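Local coordinates for protein Baccell_00875 (PDB 5NO8) that probably acts as a polysaccharide lyase that releases rhamnose caps, joined through glucuronic acid, from complex arabinogalactan proteins, at residues Y490-P495 against L684-L689; F551-Y556 against Y622-L627. All coordinates share one frame; numbering follows the deposited sequence.

Contact 1: residues Y490-P495 against L684-L689; sequences YAIGIP and LVYYLL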
# COMPACT_ATOMS: atom_id res chain seq x y z
N TYR A 490 3.73 19.85 2.90
CA TYR A 490 2.62 18.94 2.62
C TYR A 490 2.47 17.97 3.79
O TYR A 490 2.65 16.74 3.66
CB TYR A 490 2.85 18.19 1.33
CG TYR A 490 2.66 19.02 0.08
CD1 TYR A 490 3.50 20.09 -0.23
CD2 TYR A 490 1.64 18.72 -0.80
CE1 TYR A 490 3.30 20.85 -1.38
CE2 TYR A 490 1.43 19.46 -1.96
CZ TYR A 490 2.27 20.53 -2.25
OH TYR A 490 2.03 21.25 -3.42
N ALA A 491 2.07 18.51 4.93
CA ALA A 491 2.04 17.72 6.16
C ALA A 491 0.81 16.82 6.14
O ALA A 491 -0.20 17.17 5.52
CB ALA A 491 1.98 18.65 7.37
N ILE A 492 0.90 15.70 6.85
CA ILE A 492 -0.19 14.75 6.94
C ILE A 492 -1.17 15.18 8.05
O ILE A 492 -0.77 15.43 9.20
CB ILE A 492 0.33 13.34 7.26
CG1 ILE A 492 1.25 12.85 6.13
CG2 ILE A 492 -0.85 12.39 7.46
CD1 ILE A 492 2.20 11.77 6.57
N GLY A 493 -2.45 15.22 7.70
CA GLY A 493 -3.50 15.46 8.68
C GLY A 493 -3.42 16.85 9.27
O GLY A 493 -3.51 17.03 10.49
N ILE A 494 -3.22 17.85 8.41
CA ILE A 494 -3.28 19.24 8.87
C ILE A 494 -4.72 19.41 9.38
O ILE A 494 -5.65 19.17 8.63
CB ILE A 494 -2.99 20.22 7.72
CG1 ILE A 494 -1.54 20.04 7.23
CG2 ILE A 494 -3.23 21.66 8.19
CD1 ILE A 494 -1.27 20.62 5.86
N PRO A 495 -4.90 19.74 10.68
CA PRO A 495 -6.25 19.72 11.26
C PRO A 495 -7.10 20.97 10.95
O PRO A 495 -7.42 21.76 11.85
CB PRO A 495 -5.97 19.56 12.75
CG PRO A 495 -4.67 20.25 12.95
CD PRO A 495 -3.87 19.99 11.71
N LEU A 684 -6.92 3.65 12.83
CA LEU A 684 -8.19 3.70 13.57
C LEU A 684 -8.65 5.14 13.78
O LEU A 684 -9.84 5.41 13.78
CB LEU A 684 -8.08 2.94 14.88
CG LEU A 684 -7.89 1.43 14.76
CD1 LEU A 684 -7.79 0.83 16.16
CD2 LEU A 684 -8.99 0.78 13.93
N VAL A 685 -7.71 6.07 13.89
CA VAL A 685 -8.07 7.49 13.86
C VAL A 685 -8.86 7.81 12.60
O VAL A 685 -9.90 8.48 12.65
CB VAL A 685 -6.82 8.40 13.96
CG1 VAL A 685 -7.17 9.87 13.72
CG2 VAL A 685 -6.11 8.21 15.30
N TYR A 686 -8.40 7.33 11.45
CA TYR A 686 -9.08 7.59 10.21
C TYR A 686 -10.32 6.72 10.00
O TYR A 686 -11.28 7.16 9.35
CB TYR A 686 -8.09 7.55 9.05
CG TYR A 686 -7.25 8.81 9.04
CD1 TYR A 686 -7.83 10.04 8.75
CD2 TYR A 686 -5.94 8.79 9.42
CE1 TYR A 686 -7.09 11.21 8.75
CE2 TYR A 686 -5.17 9.95 9.43
CZ TYR A 686 -5.76 11.15 9.08
OH TYR A 686 -5.00 12.29 9.09
N TYR A 687 -10.31 5.52 10.58
CA TYR A 687 -11.50 4.68 10.58
C TYR A 687 -12.66 5.43 11.26
O TYR A 687 -13.76 5.45 10.74
CB TYR A 687 -11.23 3.36 11.31
CG TYR A 687 -12.41 2.46 11.30
CD1 TYR A 687 -13.43 2.59 12.23
CD2 TYR A 687 -12.55 1.49 10.30
CE1 TYR A 687 -14.55 1.76 12.19
CE2 TYR A 687 -13.66 0.68 10.25
CZ TYR A 687 -14.65 0.83 11.21
OH TYR A 687 -15.77 0.01 11.12
N LEU A 688 -12.36 6.04 12.39
CA LEU A 688 -13.38 6.79 13.15
C LEU A 688 -13.76 8.11 12.52
O LEU A 688 -14.91 8.52 12.65
CB LEU A 688 -12.94 6.97 14.60
CG LEU A 688 -12.84 5.65 15.36
CD1 LEU A 688 -12.22 5.83 16.70
CD2 LEU A 688 -14.19 4.95 15.50
N LEU A 689 -12.85 8.74 11.79
CA LEU A 689 -13.23 9.88 10.94
C LEU A 689 -14.23 9.49 9.88
O LEU A 689 -15.32 10.08 9.75
CB LEU A 689 -11.98 10.49 10.28
CG LEU A 689 -12.31 11.67 9.34
CD1 LEU A 689 -12.73 12.87 10.20
CD2 LEU A 689 -11.11 11.99 8.49
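Ile492 and Gly493 receive the end of Tyr686 in the helical domain, where the connection between helices 469-485 and 496-505 faces helix 682-692 in an arrangement resembling an alpha/alpha barrel. The contact is small, burying 69 Å² in all, and illustrates how a single long side chain can span two backbones that stay well apart: the closest CA atoms, those of Gly493 and Tyr686, are 9.8 Å from each other. Along the loop, Ile492 comes first. Its CG2 branch lies 4.5 Å from Tyr686 OH, a loose approach, while the longer arm leads away, and the side chain packs on Tyr449, Trp614 and Ile617. Gly493 follows and takes the main touch. Its phi of 66° suits glycine, and so does the lack of room, since a side-chain carbon would collide with the phenol oxygen. The loop then runs on to Pro495, the N-cap of helix 496-505. From the other side, Tyr686 holds CG anti to its carbonyl carbon (chi1 -75°), a setting that sends the ring out from the helix toward the loop, past Thr616 and Ala620 of helix 615-629. The polar link between the segments is indirect: the side-chain amide of Gln550 hydrogen-bonds Gly493 N through OE1 and Tyr686 OH through NE2, holding the buried phenol and the loop backbone in fixed relation. The closest direct approach is that of Tyr686 OH to Gly493 CA, 3.5 Å.

Contact 2: residues F551-Y556 against Y622-L627; sequences FLAQLY and YYYYAL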
# COMPACT_ATOMS: atom_id res chain seq x y z
N PHE A 551 -6.06 18.27 2.79
CA PHE A 551 -6.04 19.68 3.19
C PHE A 551 -6.99 20.54 2.37
O PHE A 551 -7.82 21.29 2.92
CB PHE A 551 -4.64 20.23 3.07
CG PHE A 551 -4.56 21.68 3.44
CD1 PHE A 551 -4.35 22.04 4.73
CD2 PHE A 551 -4.75 22.66 2.47
CE1 PHE A 551 -4.29 23.38 5.10
CE2 PHE A 551 -4.70 23.99 2.81
CZ PHE A 551 -4.47 24.35 4.12
N LEU A 552 -6.87 20.45 1.05
CA LEU A 552 -7.69 21.26 0.16
C LEU A 552 -9.19 21.00 0.29
O LEU A 552 -9.99 21.93 0.21
CB LEU A 552 -7.27 21.11 -1.29
CG LEU A 552 -5.88 21.66 -1.68
CD1 LEU A 552 -5.52 21.09 -3.03
CD2 LEU A 552 -5.85 23.18 -1.74
N ALA A 553 -9.58 19.73 0.46
CA ALA A 553 -10.99 19.40 0.60
C ALA A 553 -11.58 20.00 1.88
O ALA A 553 -12.70 20.53 1.87
CB ALA A 553 -11.20 17.90 0.56
N GLN A 554 -10.82 19.91 2.96
CA GLN A 554 -11.20 20.56 4.22
C GLN A 554 -11.26 22.08 4.06
O GLN A 554 -12.18 22.73 4.58
CB GLN A 554 -10.25 20.22 5.34
CG GLN A 554 -10.30 18.79 5.84
CD GLN A 554 -9.25 18.55 6.88
OE1 GLN A 554 -8.17 18.01 6.59
NE2 GLN A 554 -9.51 18.98 8.09
N LEU A 555 -10.29 22.65 3.36
CA LEU A 555 -10.29 24.11 3.14
C LEU A 555 -11.52 24.51 2.32
O LEU A 555 -12.16 25.52 2.63
CB LEU A 555 -8.99 24.57 2.48
CG LEU A 555 -8.78 26.09 2.39
CD1 LEU A 555 -8.89 26.71 3.78
CD2 LEU A 555 -7.41 26.43 1.80
N TYR A 556 -11.90 23.71 1.33
CA TYR A 556 -13.15 23.95 0.63
C TYR A 556 -14.37 23.90 1.56
O TYR A 556 -15.26 24.75 1.47
CB TYR A 556 -13.37 22.96 -0.52
CG TYR A 556 -14.72 23.13 -1.16
CD1 TYR A 556 -14.97 24.22 -2.00
CD2 TYR A 556 -15.77 22.26 -0.88
CE1 TYR A 556 -16.21 24.40 -2.57
CE2 TYR A 556 -17.02 22.45 -1.44
CZ TYR A 556 -17.22 23.53 -2.28
OH TYR A 556 -18.44 23.71 -2.86
N TYR A 622 -11.38 10.43 0.40
CA TYR A 622 -12.62 10.00 -0.21
C TYR A 622 -13.82 10.44 0.61
O TYR A 622 -14.83 10.84 0.04
CB TYR A 622 -12.66 8.48 -0.38
CG TYR A 622 -11.71 7.88 -1.39
CD1 TYR A 622 -11.02 8.68 -2.31
CD2 TYR A 622 -11.51 6.51 -1.43
CE1 TYR A 622 -10.18 8.12 -3.25
CE2 TYR A 622 -10.65 5.95 -2.37
CZ TYR A 622 -10.01 6.75 -3.28
OH TYR A 622 -9.14 6.20 -4.19
N TYR A 623 -13.69 10.35 1.94
CA TYR A 623 -14.71 10.85 2.89
C TYR A 623 -14.97 12.35 2.69
O TYR A 623 -16.13 12.78 2.52
CB TYR A 623 -14.28 10.51 4.32
CG TYR A 623 -14.92 11.32 5.41
CD1 TYR A 623 -16.18 10.99 5.91
CD2 TYR A 623 -14.24 12.39 5.99
CE1 TYR A 623 -16.77 11.74 6.93
CE2 TYR A 623 -14.80 13.13 7.00
CZ TYR A 623 -16.06 12.82 7.45
OH TYR A 623 -16.59 13.58 8.46
N TYR A 624 -13.91 13.14 2.66
CA TYR A 624 -14.07 14.59 2.45
C TYR A 624 -14.60 14.89 1.06
O TYR A 624 -15.42 15.80 0.89
CB TYR A 624 -12.77 15.35 2.68
CG TYR A 624 -12.27 15.41 4.10
CD1 TYR A 624 -13.06 15.95 5.11
CD2 TYR A 624 -11.01 14.95 4.43
CE1 TYR A 624 -12.61 16.01 6.41
CE2 TYR A 624 -10.54 15.02 5.72
CZ TYR A 624 -11.36 15.55 6.71
OH TYR A 624 -10.91 15.62 7.99
N TYR A 625 -14.13 14.16 0.04
CA TYR A 625 -14.58 14.39 -1.32
C TYR A 625 -16.11 14.13 -1.44
O TYR A 625 -16.80 14.87 -2.15
CB TYR A 625 -13.79 13.51 -2.29
CG TYR A 625 -14.19 13.69 -3.72
CD1 TYR A 625 -13.67 14.73 -4.47
CD2 TYR A 625 -15.10 12.84 -4.31
CE1 TYR A 625 -14.05 14.90 -5.80
CE2 TYR A 625 -15.50 13.01 -5.63
CZ TYR A 625 -14.95 14.04 -6.38
OH TYR A 625 -15.35 14.20 -7.69
N ALA A 626 -16.62 13.09 -0.76
CA ALA A 626 -18.05 12.83 -0.73
C ALA A 626 -18.84 13.97 -0.06
O ALA A 626 -19.94 14.30 -0.51
CB ALA A 626 -18.37 11.50 -0.07
N LEU A 627 -18.28 14.55 1.00
CA LEU A 627 -18.89 15.73 1.64
C LEU A 627 -18.90 16.95 0.71
O LEU A 627 -19.85 17.73 0.72
CB LEU A 627 -18.14 16.08 2.93
CG LEU A 627 -18.26 15.10 4.10
CD1 LEU A 627 -17.43 15.55 5.27
CD2 LEU A 627 -19.72 14.94 4.51
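Ala553 and Tyr624 bring helices 542-559 and 615-629 together, their CA atoms only 6.0 Å apart, a close approach consistent with the small alanine side chain. The alanine methyl meets the tyrosine methylene, Ala553 CB lying 3.7 Å from Tyr624 CB, an apolar contact at the point where these two segments come closest. One residue further on, Gln554 supplies a larger and more specific partner. Its CG makes a CH-pi contact over one face of the Tyr624 ring, 3.7 Å from the ring centroid and 17° off the normal. The shortest approach is 3.5 Å, from Gln554 CG to Tyr624 CZ. Beyond CG the chain runs extended past the ring's phenol end, and the amide plane lies within 3° of the ring plane, stacked on it, with Gln554 CD 3.5 Å from Tyr624 OH. Tyr624 has CG anti to its own carbonyl carbon (chi1 -69°), which leans the ring alongside the neighbouring helix and offers it a face. The opposite face is covered near its rim by Tyr623 CD2, 3.8 Å above the ring plane, and the ring is thereby flanked by a residue of each helix. Gln554 is itself backed by Val496 and Arg497 of helix 496-505. With an alanine in place of Tyr624, Gln554 would probably lose the flat surface beneath its CG and amide and be left freer to turn, with a gap opened between the helices. At the ring's outer end the hydroxyl is hydrogen-bonded to a bound glycerol, probably from the crystallisation liquor. Between these two segments the attraction is thus probably mostly dispersion and CH-pi, the hydroxyl's polar partner lying outside both.

Overall arrangement
The chain first builds its N-terminal beta-rich region and enters the helical part at helix 338-352. At 490-495 contact 1 opens, between helices 469-485 and 496-505; contact 2 begins at 551-556 and closes at 622-627 after 65 intervening residues, whereas contact 1 closes only at 684-689, on the last helix, after 188. The shorter loop therefore lies wholly within the longer one. The centres of the two contacts are about 12 Å apart and the contacts touch: Ile494 packs on Phe551, and Leu689 on Tyr623 and Tyr624. Together they link the C-terminal helix, helices 542-559 and 615-629, and the loop leading into helix 496-505 on the same side of the chain's centre.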